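Long-range contact in putative carboxynorspermidine decarboxylase protein (PDB 3MT1), which probably decarboxylates carboxynorspermidine and carboxyspermidine to norspermidine and spermidine, with pyridoxal 5'-phosphate as cofactor: residues L60-E68 with E85-D94. Residues are numbered along the deposited sequence; the frame is centred on the assembly and turned at random.
Sequences LFEVRLGRE and EIDEVVSHAD
Helices L60-E68 and E85-H92 run nearly parallel, their axes 9.3 Å apart and inclined by 24°, with H92 set as a knob among V63, R64, R67 and E68. R64 lies over one face of the imidazole, a CH-pi contact with its CA 4.0 Å from the centroid of the H92 ring. R67 CG comes up at the ring edge near ND1. V63 packs both methyls against H92 CB and reaches V89 and A93; L60 CD1 lies between V89 CG2 and the E88 carboxylate. R64, its chain extended and its CG anti to the main-chain N (chi1 176°), carries its guanidinium past the ring to E68, NE to OE2 3.0 Å, and to a longer ion pair with E88. R67 instead bends at chi2 and chi3; NH2 meets D94 OD2 at 2.8 Å, from above the carboxylate plane, NE bonds weakly to H92 O, and NH1 donates to K72 O. A leucine in place of R67 would probably cost D94 this salt bridge and K72 O this donor. In the eight-stranded parallel alpha/beta barrel, V63 rests on T74, and V89 and A93 on A76, of strand 73-77, which joins these outer helices in sequence; Y357 of the second subunit makes a cation-pi contact with R64.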
ATOM      1  N   LEU B  60       2.515 -13.547  12.757  1.00 31.56           N
ATOM      2  CA  LEU B  60       1.491 -13.958  13.675  1.00 31.61           C
ATOM      3  C   LEU B  60       0.103 -13.943  13.035  1.00 30.67           C
ATOM      4  O   LEU B  60      -0.566 -14.978  12.982  1.00 31.29           O
ATOM      5  CB  LEU B  60       1.491 -13.099  14.950  1.00 32.16           C
ATOM      6  CG  LEU B  60       0.314 -13.401  15.892  1.00 32.34           C
ATOM      7  CD1 LEU B  60       0.253 -14.901  16.176  1.00 32.13           C
ATOM      8  CD2 LEU B  60       0.372 -12.596  17.215  1.00 31.82           C
ATOM      9  N   PHE B  61      -0.343 -12.801  12.537  1.00 29.87           N
ATOM     10  CA  PHE B  61      -1.709 -12.771  12.065  1.00 28.23           C
ATOM     11  C   PHE B  61      -1.959 -13.792  10.960  1.00 27.78           C
ATOM     12  O   PHE B  61      -3.013 -14.417  10.914  1.00 27.89           O
ATOM     13  CB  PHE B  61      -2.099 -11.391  11.652  1.00 27.93           C
ATOM     14  CG  PHE B  61      -2.271 -10.427  12.802  1.00 25.39           C
ATOM     15  CD1 PHE B  61      -2.204 -10.849  14.114  1.00 21.40           C
ATOM     16  CD2 PHE B  61      -2.551  -9.079  12.546  1.00 24.52           C
ATOM     17  CE1 PHE B  61      -2.369  -9.966  15.161  1.00 21.96           C
ATOM     18  CE2 PHE B  61      -2.764  -8.176  13.604  1.00 25.26           C
ATOM     19  CZ  PHE B  61      -2.667  -8.623  14.920  1.00 24.36           C
ATOM     20  N   GLU B  62      -0.968 -14.020  10.112  1.00 27.36           N
ATOM     21  CA  GLU B  62      -1.155 -14.972   9.033  1.00 27.17           C
ATOM     22  C   GLU B  62      -1.270 -16.417   9.525  1.00 27.11           C
ATOM     23  O   GLU B  62      -2.213 -17.144   9.110  1.00 26.30           O
ATOM     24  CB  GLU B  62      -0.127 -14.804   7.914  1.00 27.05           C
ATOM     25  CG  GLU B  62      -0.465 -13.617   7.014  1.00 29.87           C
ATOM     26  CD  GLU B  62       0.466 -13.421   5.749  1.00 34.91           C
ATOM     27  OE1 GLU B  62       1.568 -14.028   5.638  1.00 30.49           O
ATOM     28  OE2 GLU B  62       0.047 -12.631   4.852  1.00 38.75           O
ATOM     29  N   VAL B  63      -0.369 -16.818  10.425  1.00 26.39           N
ATOM     30  CA  VAL B  63      -0.485 -18.128  11.037  1.00 27.63           C
ATOM     31  C   VAL B  63      -1.806 -18.340  11.789  1.00 27.66           C
ATOM     32  O   VAL B  63      -2.425 -19.393  11.672  1.00 27.89           O
ATOM     33  CB  VAL B  63       0.732 -18.516  11.917  1.00 29.41           C
ATOM     34  CG1 VAL B  63       0.647 -17.919  13.355  1.00 29.51           C
ATOM     35  CG2 VAL B  63       0.824 -20.043  11.996  1.00 31.01           C
ATOM     36  N   ARG B  64      -2.259 -17.342  12.523  1.00 27.48           N
ATOM     37  CA  ARG B  64      -3.594 -17.444  13.129  1.00 28.75           C
ATOM     38  C   ARG B  64      -4.712 -17.580  12.061  1.00 29.58           C
ATOM     39  O   ARG B  64      -5.640 -18.439  12.194  1.00 30.11           O
ATOM     40  CB  ARG B  64      -3.865 -16.254  14.050  1.00 29.60           C
ATOM     41  CG  ARG B  64      -5.241 -16.210  14.638  1.00 28.62           C
ATOM     42  CD  ARG B  64      -5.228 -15.305  15.844  1.00 30.19           C
ATOM     43  NE  ARG B  64      -6.557 -15.134  16.424  1.00 33.51           N
ATOM     44  CZ  ARG B  64      -6.851 -14.260  17.380  1.00 34.34           C
ATOM     45  NH1 ARG B  64      -5.918 -13.446  17.844  1.00 37.01           N
ATOM     46  NH2 ARG B  64      -8.090 -14.164  17.837  1.00 35.29           N
ATOM     47  N   LEU B  65      -4.617 -16.782  11.000  1.00 27.95           N
ATOM     48  CA  LEU B  65      -5.645 -16.848   9.988  1.00 29.09           C
ATOM     49  C   LEU B  65      -5.681 -18.246   9.386  1.00 30.08           C
ATOM     50  O   LEU B  65      -6.762 -18.763   9.179  1.00 32.33           O
ATOM     51  CB  LEU B  65      -5.442 -15.799   8.878  1.00 28.13           C
ATOM     52  CG  LEU B  65      -6.419 -15.854   7.706  1.00 26.92           C
ATOM     53  CD1 LEU B  65      -7.803 -15.346   8.092  1.00 27.77           C
ATOM     54  CD2 LEU B  65      -5.919 -15.053   6.596  1.00 27.16           C
ATOM     55  N   GLY B  66      -4.510 -18.853   9.124  1.00 30.52           N
ATOM     56  CA  GLY B  66      -4.428 -20.156   8.468  1.00 30.60           C
ATOM     57  C   GLY B  66      -4.973 -21.238   9.387  1.00 33.33           C
ATOM     58  O   GLY B  66      -5.728 -22.100   8.941  1.00 33.39           O
ATOM     59  N   ARG B  67      -4.588 -21.191  10.671  1.00 34.82           N
ATOM     60  CA  ARG B  67      -5.116 -22.126  11.654  1.00 37.15           C
ATOM     61  C   ARG B  67      -6.615 -21.981  11.819  1.00 38.63           C
ATOM     62  O   ARG B  67      -7.324 -22.970  11.676  1.00 40.32           O
ATOM     63  CB  ARG B  67      -4.390 -22.041  13.009  1.00 37.87           C
ATOM     64  CG  ARG B  67      -5.038 -22.862  14.172  1.00 41.68           C
ATOM     65  CD  ARG B  67      -5.167 -24.392  13.928  1.00 47.06           C
ATOM     66  NE  ARG B  67      -3.856 -25.047  13.873  1.00 53.18           N
ATOM     67  CZ  ARG B  67      -3.433 -25.872  12.904  1.00 55.79           C
ATOM     68  NH1 ARG B  67      -4.217 -26.193  11.868  1.00 55.69           N
ATOM     69  NH2 ARG B  67      -2.204 -26.386  12.967  1.00 56.60           N
ATOM     70  N   GLU B  68      -7.100 -20.768  12.079  1.00 38.68           N
ATOM     71  CA  GLU B  68      -8.530 -20.574  12.370  1.00 39.50           C
ATOM     72  C   GLU B  68      -9.475 -20.720  11.202  1.00 39.42           C
ATOM     73  O   GLU B  68     -10.588 -21.148  11.393  1.00 41.23           O
ATOM     74  CB  GLU B  68      -8.782 -19.246  13.081  1.00 39.72           C
ATOM     75  CG  GLU B  68      -8.124 -19.240  14.470  1.00 43.65           C
ATOM     76  CD  GLU B  68      -8.360 -17.982  15.285  1.00 47.73           C
ATOM     77  OE1 GLU B  68      -9.101 -17.085  14.817  1.00 53.66           O
ATOM     78  OE2 GLU B  68      -7.798 -17.887  16.396  1.00 47.96           O
ATOM     79  N   GLU B  85       5.533 -12.642  20.745  1.00 48.31           N
ATOM     80  CA  GLU B  85       4.670 -13.335  19.779  1.00 46.61           C
ATOM     81  C   GLU B  85       4.931 -14.840  19.654  1.00 45.32           C
ATOM     82  O   GLU B  85       4.000 -15.624  19.470  1.00 44.04           O
ATOM     83  CB  GLU B  85       4.779 -12.695  18.386  1.00 45.86           C
ATOM     84  CG  GLU B  85       4.216 -11.268  18.297  1.00 48.75           C
ATOM     85  CD  GLU B  85       4.123 -10.749  16.863  1.00 52.60           C
ATOM     86  OE1 GLU B  85       4.565 -11.490  15.937  1.00 52.81           O
ATOM     87  OE2 GLU B  85       3.609  -9.608  16.655  1.00 53.13           O
ATOM     88  N   ILE B  86       6.205 -15.216  19.726  1.00 45.37           N
ATOM     89  CA  ILE B  86       6.661 -16.595  19.530  1.00 44.68           C
ATOM     90  C   ILE B  86       5.754 -17.672  20.115  1.00 45.29           C
ATOM     91  O   ILE B  86       5.486 -18.689  19.455  1.00 44.97           O
ATOM     92  CB  ILE B  86       8.121 -16.810  20.069  1.00 46.03           C
ATOM     93  CG1 ILE B  86       8.737 -18.125  19.567  1.00 44.11           C
ATOM     94  CG2 ILE B  86       8.174 -16.777  21.601  1.00 46.21           C
ATOM     95  CD1 ILE B  86       8.686 -18.351  18.081  1.00 41.12           C
ATOM     96  N   ASP B  87       5.295 -17.459  21.342  1.00 46.30           N
ATOM     97  CA  ASP B  87       4.534 -18.469  22.023  1.00 47.39           C
ATOM     98  C   ASP B  87       3.197 -18.638  21.343  1.00 46.20           C
ATOM     99  O   ASP B  87       2.711 -19.758  21.210  1.00 46.89           O
ATOM    100  CB  ASP B  87       4.380 -18.150  23.517  1.00 49.96           C
ATOM    101  CG  ASP B  87       5.478 -18.848  24.405  1.00 55.36           C
ATOM    102  OD1 ASP B  87       5.624 -20.110  24.310  1.00 59.66           O
ATOM    103  OD2 ASP B  87       6.172 -18.149  25.213  1.00 58.56           O
ATOM    104  N   GLU B  88       2.608 -17.543  20.878  1.00 44.94           N
ATOM    105  CA  GLU B  88       1.357 -17.648  20.200  1.00 43.71           C
ATOM    106  C   GLU B  88       1.591 -18.245  18.823  1.00 41.93           C
ATOM    107  O   GLU B  88       0.776 -19.026  18.319  1.00 40.69           O
ATOM    108  CB  GLU B  88       0.658 -16.308  20.099  1.00 44.39           C
ATOM    109  CG  GLU B  88      -0.827 -16.488  19.842  1.00 48.66           C
ATOM    110  CD  GLU B  88      -1.578 -15.178  19.608  1.00 56.81           C
ATOM    111  OE1 GLU B  88      -1.277 -14.169  20.332  1.00 58.85           O
ATOM    112  OE2 GLU B  88      -2.477 -15.172  18.706  1.00 56.99           O
ATOM    113  N   VAL B  89       2.716 -17.912  18.211  1.00 40.40           N
ATOM    114  CA  VAL B  89       2.970 -18.491  16.922  1.00 38.58           C
ATOM    115  C   VAL B  89       3.008 -20.011  17.099  1.00 39.15           C
ATOM    116  O   VAL B  89       2.254 -20.742  16.424  1.00 37.89           O
ATOM    117  CB  VAL B  89       4.231 -17.932  16.275  1.00 38.16           C
ATOM    118  CG1 VAL B  89       4.471 -18.587  14.952  1.00 36.88           C
ATOM    119  CG2 VAL B  89       4.103 -16.438  16.059  1.00 37.21           C
ATOM    120  N   VAL B  90       3.832 -20.472  18.057  1.00 40.23           N
ATOM    121  CA  VAL B  90       4.045 -21.902  18.289  1.00 40.24           C
ATOM    122  C   VAL B  90       2.743 -22.659  18.519  1.00 40.97           C
ATOM    123  O   VAL B  90       2.568 -23.766  18.025  1.00 42.02           O
ATOM    124  CB  VAL B  90       5.067 -22.188  19.428  1.00 41.77           C
ATOM    125  CG1 VAL B  90       4.989 -23.672  19.892  1.00 40.21           C
ATOM    126  CG2 VAL B  90       6.480 -21.861  18.945  1.00 40.20           C
ATOM    127  N   SER B  91       1.817 -22.060  19.244  1.00 41.55           N
ATOM    128  CA  SER B  91       0.559 -22.725  19.500  1.00 42.19           C
ATOM    129  C   SER B  91      -0.356 -22.845  18.287  1.00 40.94           C
ATOM    130  O   SER B  91      -1.246 -23.641  18.314  1.00 41.91           O
ATOM    131  CB  SER B  91      -0.187 -22.042  20.626  1.00 43.19           C
ATOM    132  OG  SER B  91      -0.574 -20.771  20.202  1.00 44.78           O
ATOM    133  N   HIS B  92      -0.146 -22.077  17.227  1.00 40.11           N
ATOM    134  CA  HIS B  92      -0.985 -22.213  16.013  1.00 39.60           C
ATOM    135  C   HIS B  92      -0.314 -23.121  14.987  1.00 39.29           C
ATOM    136  O   HIS B  92      -0.996 -23.734  14.190  1.00 39.18           O
ATOM    137  CB  HIS B  92      -1.291 -20.862  15.314  1.00 38.16           C
ATOM    138  CG  HIS B  92      -2.171 -19.931  16.096  1.00 38.07           C
ATOM    139  ND1 HIS B  92      -3.484 -20.215  16.398  1.00 40.99           N
ATOM    140  CD2 HIS B  92      -1.934 -18.695  16.601  1.00 37.48           C
ATOM    141  CE1 HIS B  92      -4.006 -19.210  17.085  1.00 41.57           C
ATOM    142  NE2 HIS B  92      -3.086 -18.275  17.221  1.00 38.99           N
ATOM    143  N   ALA B  93       1.012 -23.199  15.016  1.00 39.97           N
ATOM    144  CA  ALA B  93       1.768 -23.844  13.948  1.00 40.56           C
ATOM    145  C   ALA B  93       2.022 -25.328  14.203  1.00 42.16           C
ATOM    146  O   ALA B  93       2.176 -25.739  15.346  1.00 43.98           O
ATOM    147  CB  ALA B  93       3.097 -23.118  13.735  1.00 39.96           C
ATOM    148  N   ASP B  94       2.083 -26.121  13.137  1.00 42.55           N
ATOM    149  CA  ASP B  94       2.567 -27.505  13.201  1.00 43.58           C
ATOM    150  C   ASP B  94       4.047 -27.597  12.897  1.00 43.65           C
ATOM    151  O   ASP B  94       4.751 -28.458  13.395  1.00 44.98           O
ATOM    152  CB  ASP B  94       1.806 -28.349  12.199  1.00 44.10           C
ATOM    153  CG  ASP B  94       0.354 -28.476  12.565  1.00 45.92           C
ATOM    154  OD1 ASP B  94       0.086 -28.862  13.722  1.00 50.07           O
ATOM    155  OD2 ASP B  94      -0.515 -28.172  11.721  1.00 46.12           O
TER
HETATM  156  O   HOH W   1       4.090 -11.055  13.517  1.00 27.06           O